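Local coordinates for putative oxidoreductase yhhX (Escherichia coli K-12, PDB 3F4L), which probably acts as an NAD(P)-dependent oxidoreductase of the Gfo/Idh/MocA family, perhaps oxidising scyllo-inositol with NADP+, at residues L143-D154 and D232-G243. Residues are numbered along the deposited sequence; the frame is centred on the assembly and turned at random.
Sequences LGEIVEVESHFD and DYPKFIVHGKKG
Two residues, Val147 and Glu148, stand opposite the single His239, forming a classic beta bulge in the antiparallel pairing of strands 146-152 and 236-240, whose N-to-C directions make 166°. The carbonyl oxygen of His239 accepts two bonds, from Val147 N at 2.9 Å and Glu148 N at 3.1 Å. From Glu148-His239 onward the register is regular, with Glu150-Ile237 the next hydrogen-bonded pair. At the other end of the pairing, Lys242 N is hydrogen-bonded to Leu143 O (2.8 Å). On one face CG1 of Val238, anti to its backbone N (chi1 -180°), meets Leu143 CD2 at 3.6 Å. Lys235, its chain folded back through the second and fourth torsions, donates a 2.8 Å hydrogen bond from NZ to His152 O, and a water also accepts from this ammonium. The His152 and Tyr233 rings form an offset stack, centroids 3.9 Å apart and planes at 16°, while Tyr233 CB sits over the imidazole face. A second water bridges Asp154 OD2, Asp232 OD1 and Tyr233 N. With an alanine in place of Tyr233, the imidazole would probably lose its stacking partner and turn more freely. In the large mixed sheet of the C-terminal domain, strand 219-225 flanks 146-152 on its other edge; helices 129-140 and 171-187 cover the face bearing Val149, Phe236 and Val238, whereas Glu148 and His239 face the second subunit, whose Lys224 salt-bridges Glu148 and whose Tyr233 meets the His239 ring.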
loop_
_atom_site.group_PDB
_atom_site.type_symbol
_atom_site.label_atom_id
_atom_site.label_comp_id
_atom_site.label_asym_id
_atom_site.label_seq_id
_atom_site.Cartn_x
_atom_site.Cartn_y
_atom_site.Cartn_z
ATOM N N LEU A 143 6.876 -16.192 10.935
ATOM C CA LEU A 143 6.149 -14.926 10.971
ATOM C C LEU A 143 4.834 -15.042 11.734
ATOM O O LEU A 143 4.204 -14.033 12.058
ATOM C CB LEU A 143 5.859 -14.451 9.545
ATOM C CG LEU A 143 7.035 -14.121 8.614
ATOM C CD1 LEU A 143 8.045 -15.251 8.611
ATOM C CD2 LEU A 143 6.505 -13.907 7.207
ATOM N N GLY A 144 4.417 -16.276 12.005
ATOM C CA GLY A 144 3.169 -16.482 12.716
ATOM C C GLY A 144 2.011 -16.209 11.776
ATOM O O GLY A 144 2.199 -16.173 10.561
ATOM N N GLU A 145 0.817 -15.993 12.319
ATOM C CA GLU A 145 -0.343 -15.741 11.471
ATOM C C GLU A 145 -0.105 -14.563 10.518
ATOM O O GLU A 145 0.177 -13.445 10.950
ATOM C CB GLU A 145 -1.583 -15.470 12.324
ATOM C CG GLU A 145 -2.866 -15.457 11.508
ATOM C CD GLU A 145 -4.041 -14.909 12.280
ATOM O OE1 GLU A 145 -4.258 -15.358 13.429
ATOM O OE2 GLU A 145 -4.752 -14.031 11.740
ATOM N N ILE A 146 -0.232 -14.821 9.219
ATOM C CA ILE A 146 -0.006 -13.773 8.225
ATOM C C ILE A 146 -1.177 -12.801 8.148
ATOM O O ILE A 146 -2.323 -13.220 8.057
ATOM C CB ILE A 146 0.219 -14.389 6.832
ATOM C CG1 ILE A 146 1.343 -15.426 6.912
ATOM C CG2 ILE A 146 0.529 -13.290 5.813
ATOM C CD1 ILE A 146 2.633 -14.875 7.502
ATOM N N VAL A 147 -0.889 -11.505 8.184
ATOM C CA VAL A 147 -1.951 -10.521 8.105
ATOM C C VAL A 147 -1.845 -9.621 6.881
ATOM O O VAL A 147 -2.838 -9.040 6.459
ATOM C CB VAL A 147 -2.021 -9.660 9.385
ATOM C CG1 VAL A 147 -2.420 -10.540 10.556
ATOM C CG2 VAL A 147 -0.681 -8.987 9.648
ATOM N N GLU A 148 -0.652 -9.511 6.299
ATOM C CA GLU A 148 -0.516 -8.679 5.119
ATOM C C GLU A 148 0.617 -9.099 4.189
ATOM O O GLU A 148 1.702 -9.474 4.627
ATOM C CB GLU A 148 -0.347 -7.205 5.509
ATOM C CG GLU A 148 -0.510 -6.256 4.316
ATOM C CD GLU A 148 -1.147 -4.920 4.688
ATOM O OE1 GLU A 148 -2.167 -4.928 5.409
ATOM O OE2 GLU A 148 -0.643 -3.866 4.242
ATOM N N VAL A 149 0.323 -9.045 2.897
ATOM C CA VAL A 149 1.276 -9.387 1.851
ATOM C C VAL A 149 1.181 -8.243 0.851
ATOM O O VAL A 149 0.087 -7.760 0.545
ATOM C CB VAL A 149 0.906 -10.738 1.167
ATOM C CG1 VAL A 149 1.835 -11.016 -0.033
ATOM C CG2 VAL A 149 1.031 -11.875 2.169
ATOM N N GLU A 150 2.327 -7.782 0.365
ATOM C CA GLU A 150 2.338 -6.694 -0.593
ATOM C C GLU A 150 3.306 -7.062 -1.712
ATOM O O GLU A 150 4.465 -7.381 -1.457
ATOM C CB GLU A 150 2.777 -5.402 0.094
ATOM C CG GLU A 150 2.472 -4.122 -0.678
ATOM C CD GLU A 150 2.776 -2.864 0.139
ATOM O OE1 GLU A 150 2.342 -2.782 1.310
ATOM O OE2 GLU A 150 3.444 -1.950 -0.390
ATOM N N SER A 151 2.809 -7.035 -2.944
ATOM C CA SER A 151 3.607 -7.361 -4.119
ATOM C C SER A 151 3.680 -6.169 -5.076
ATOM O O SER A 151 2.657 -5.559 -5.402
ATOM C CB SER A 151 2.992 -8.559 -4.841
ATOM O OG SER A 151 3.644 -8.800 -6.070
ATOM N N HIS A 152 4.888 -5.844 -5.526
ATOM C CA HIS A 152 5.095 -4.733 -6.444
ATOM C C HIS A 152 5.767 -5.207 -7.728
ATOM O O HIS A 152 6.647 -6.061 -7.707
ATOM C CB HIS A 152 5.984 -3.647 -5.816
ATOM C CG HIS A 152 5.266 -2.723 -4.879
ATOM N ND1 HIS A 152 5.043 -3.023 -3.551
ATOM C CD2 HIS A 152 4.737 -1.492 -5.079
ATOM C CE1 HIS A 152 4.410 -2.016 -2.974
ATOM N NE2 HIS A 152 4.212 -1.074 -3.880
ATOM N N PHE A 153 5.327 -4.659 -8.847
ATOM C CA PHE A 153 5.922 -4.967 -10.140
ATOM C C PHE A 153 5.843 -3.607 -10.817
ATOM O O PHE A 153 4.878 -3.308 -11.503
ATOM C CB PHE A 153 5.094 -6.011 -10.897
ATOM C CG PHE A 153 5.863 -6.712 -11.983
ATOM C CD1 PHE A 153 6.233 -6.034 -13.137
ATOM C CD2 PHE A 153 6.257 -8.040 -11.829
ATOM C CE1 PHE A 153 6.991 -6.664 -14.125
ATOM C CE2 PHE A 153 7.013 -8.684 -12.809
ATOM C CZ PHE A 153 7.381 -7.991 -13.961
ATOM N N ASP A 154 6.861 -2.782 -10.596
ATOM C CA ASP A 154 6.869 -1.429 -11.135
ATOM C C ASP A 154 7.994 -1.108 -12.116
ATOM O O ASP A 154 8.928 -1.885 -12.291
ATOM C CB ASP A 154 6.951 -0.427 -9.983
ATOM C CG ASP A 154 5.925 -0.688 -8.899
ATOM O OD1 ASP A 154 4.729 -0.827 -9.224
ATOM O OD2 ASP A 154 6.319 -0.740 -7.717
ATOM N N ASP A 232 12.268 2.331 -6.377
ATOM C CA ASP A 232 11.524 1.097 -6.160
ATOM C C ASP A 232 11.134 0.736 -4.735
ATOM O O ASP A 232 11.825 1.068 -3.771
ATOM C CB ASP A 232 12.282 -0.097 -6.751
ATOM C CG ASP A 232 12.025 -0.278 -8.239
ATOM O OD1 ASP A 232 10.857 -0.155 -8.661
ATOM O OD2 ASP A 232 12.984 -0.552 -8.985
ATOM N N TYR A 233 10.003 0.042 -4.634
ATOM C CA TYR A 233 9.497 -0.456 -3.365
ATOM C C TYR A 233 10.146 -1.836 -3.242
ATOM O O TYR A 233 10.824 -2.303 -4.159
ATOM C CB TYR A 233 7.979 -0.724 -3.414
ATOM C CG TYR A 233 7.055 0.460 -3.580
ATOM C CD1 TYR A 233 6.841 1.049 -4.830
ATOM C CD2 TYR A 233 6.348 0.962 -2.484
ATOM C CE1 TYR A 233 5.938 2.104 -4.981
ATOM C CE2 TYR A 233 5.450 2.012 -2.624
ATOM C CZ TYR A 233 5.246 2.577 -3.871
ATOM O OH TYR A 233 4.335 3.605 -3.991
ATOM N N PRO A 234 9.973 -2.489 -2.089
ATOM C CA PRO A 234 10.561 -3.826 -1.983
ATOM C C PRO A 234 9.709 -4.643 -2.969
ATOM O O PRO A 234 8.573 -4.244 -3.262
ATOM C CB PRO A 234 10.265 -4.214 -0.538
ATOM C CG PRO A 234 10.333 -2.904 0.178
ATOM C CD PRO A 234 9.628 -1.946 -0.760
ATOM N N LYS A 235 10.235 -5.759 -3.478
ATOM C CA LYS A 235 9.480 -6.609 -4.402
ATOM C C LYS A 235 8.322 -7.295 -3.648
ATOM O O LYS A 235 7.213 -7.428 -4.170
ATOM C CB LYS A 235 10.399 -7.672 -5.015
ATOM C CG LYS A 235 9.679 -8.640 -5.953
ATOM C CD LYS A 235 9.258 -7.965 -7.257
ATOM C CE LYS A 235 8.191 -8.786 -7.995
ATOM N NZ LYS A 235 6.922 -8.828 -7.202
ATOM N N PHE A 236 8.600 -7.744 -2.428
ATOM C CA PHE A 236 7.577 -8.373 -1.586
ATOM C C PHE A 236 7.730 -7.921 -0.147
ATOM O O PHE A 236 8.850 -7.710 0.346
ATOM C CB PHE A 236 7.674 -9.906 -1.577
ATOM C CG PHE A 236 7.218 -10.566 -2.846
ATOM C CD1 PHE A 236 8.147 -11.003 -3.790
ATOM C CD2 PHE A 236 5.862 -10.746 -3.100
ATOM C CE1 PHE A 236 7.730 -11.610 -4.975
ATOM C CE2 PHE A 236 5.433 -11.355 -4.280
ATOM C CZ PHE A 236 6.367 -11.787 -5.219
ATOM N N ILE A 237 6.593 -7.796 0.525
ATOM C CA ILE A 237 6.552 -7.426 1.932
ATOM C C ILE A 237 5.532 -8.385 2.531
ATOM O O ILE A 237 4.464 -8.578 1.958
ATOM C CB ILE A 237 6.029 -5.993 2.155
ATOM C CG1 ILE A 237 6.985 -4.971 1.546
ATOM C CG2 ILE A 237 5.884 -5.728 3.658
ATOM C CD1 ILE A 237 6.516 -3.546 1.724
ATOM N N VAL A 238 5.869 -9.006 3.655
ATOM C CA VAL A 238 4.943 -9.923 4.324
ATOM C C VAL A 238 4.997 -9.607 5.814
ATOM O O VAL A 238 6.081 -9.550 6.399
ATOM C CB VAL A 238 5.347 -11.405 4.146
ATOM C CG1 VAL A 238 4.336 -12.304 4.870
ATOM C CG2 VAL A 238 5.416 -11.767 2.677
ATOM N N HIS A 239 3.837 -9.386 6.418
ATOM C CA HIS A 239 3.772 -9.088 7.843
ATOM C C HIS A 239 2.883 -10.122 8.507
ATOM O O HIS A 239 1.781 -10.388 8.035
ATOM C CB HIS A 239 3.198 -7.675 8.091
ATOM C CG HIS A 239 4.129 -6.570 7.695
ATOM N ND1 HIS A 239 5.390 -6.432 8.233
ATOM C CD2 HIS A 239 3.998 -5.572 6.790
ATOM C CE1 HIS A 239 5.996 -5.401 7.675
ATOM N NE2 HIS A 239 5.173 -4.861 6.795
ATOM N N GLY A 240 3.388 -10.702 9.594
ATOM C CA GLY A 240 2.650 -11.693 10.352
ATOM C C GLY A 240 2.605 -11.223 11.798
ATOM O O GLY A 240 3.184 -10.199 12.132
ATOM N N LYS A 241 1.937 -11.964 12.669
ATOM C CA LYS A 241 1.846 -11.548 14.064
ATOM C C LYS A 241 3.163 -11.677 14.843
ATOM O O LYS A 241 3.360 -11.000 15.856
ATOM C CB LYS A 241 0.725 -12.322 14.760
ATOM C CG LYS A 241 -0.662 -11.895 14.277
ATOM C CD LYS A 241 -1.765 -12.548 15.083
ATOM C CE LYS A 241 -3.116 -11.960 14.733
ATOM N NZ LYS A 241 -4.180 -12.569 15.571
ATOM N N LYS A 242 4.079 -12.509 14.357
ATOM C CA LYS A 242 5.355 -12.691 15.041
ATOM C C LYS A 242 6.534 -12.035 14.327
ATOM O O LYS A 242 7.653 -12.050 14.842
ATOM C CB LYS A 242 5.653 -14.178 15.228
ATOM C CG LYS A 242 4.551 -14.978 15.913
ATOM C CD LYS A 242 4.938 -16.458 15.983
ATOM C CE LYS A 242 3.766 -17.351 16.415
ATOM N NZ LYS A 242 3.317 -17.062 17.809
ATOM N N GLY A 243 6.303 -11.457 13.153
ATOM C CA GLY A 243 7.415 -10.836 12.450
ATOM C C GLY A 243 7.149 -10.378 11.029
ATOM O O GLY A 243 6.010 -10.368 10.568
HETATM O O HOH W 1 5.420 -10.411 -8.586
HETATM O O HOH W 2 8.943 -0.851 -7.086
#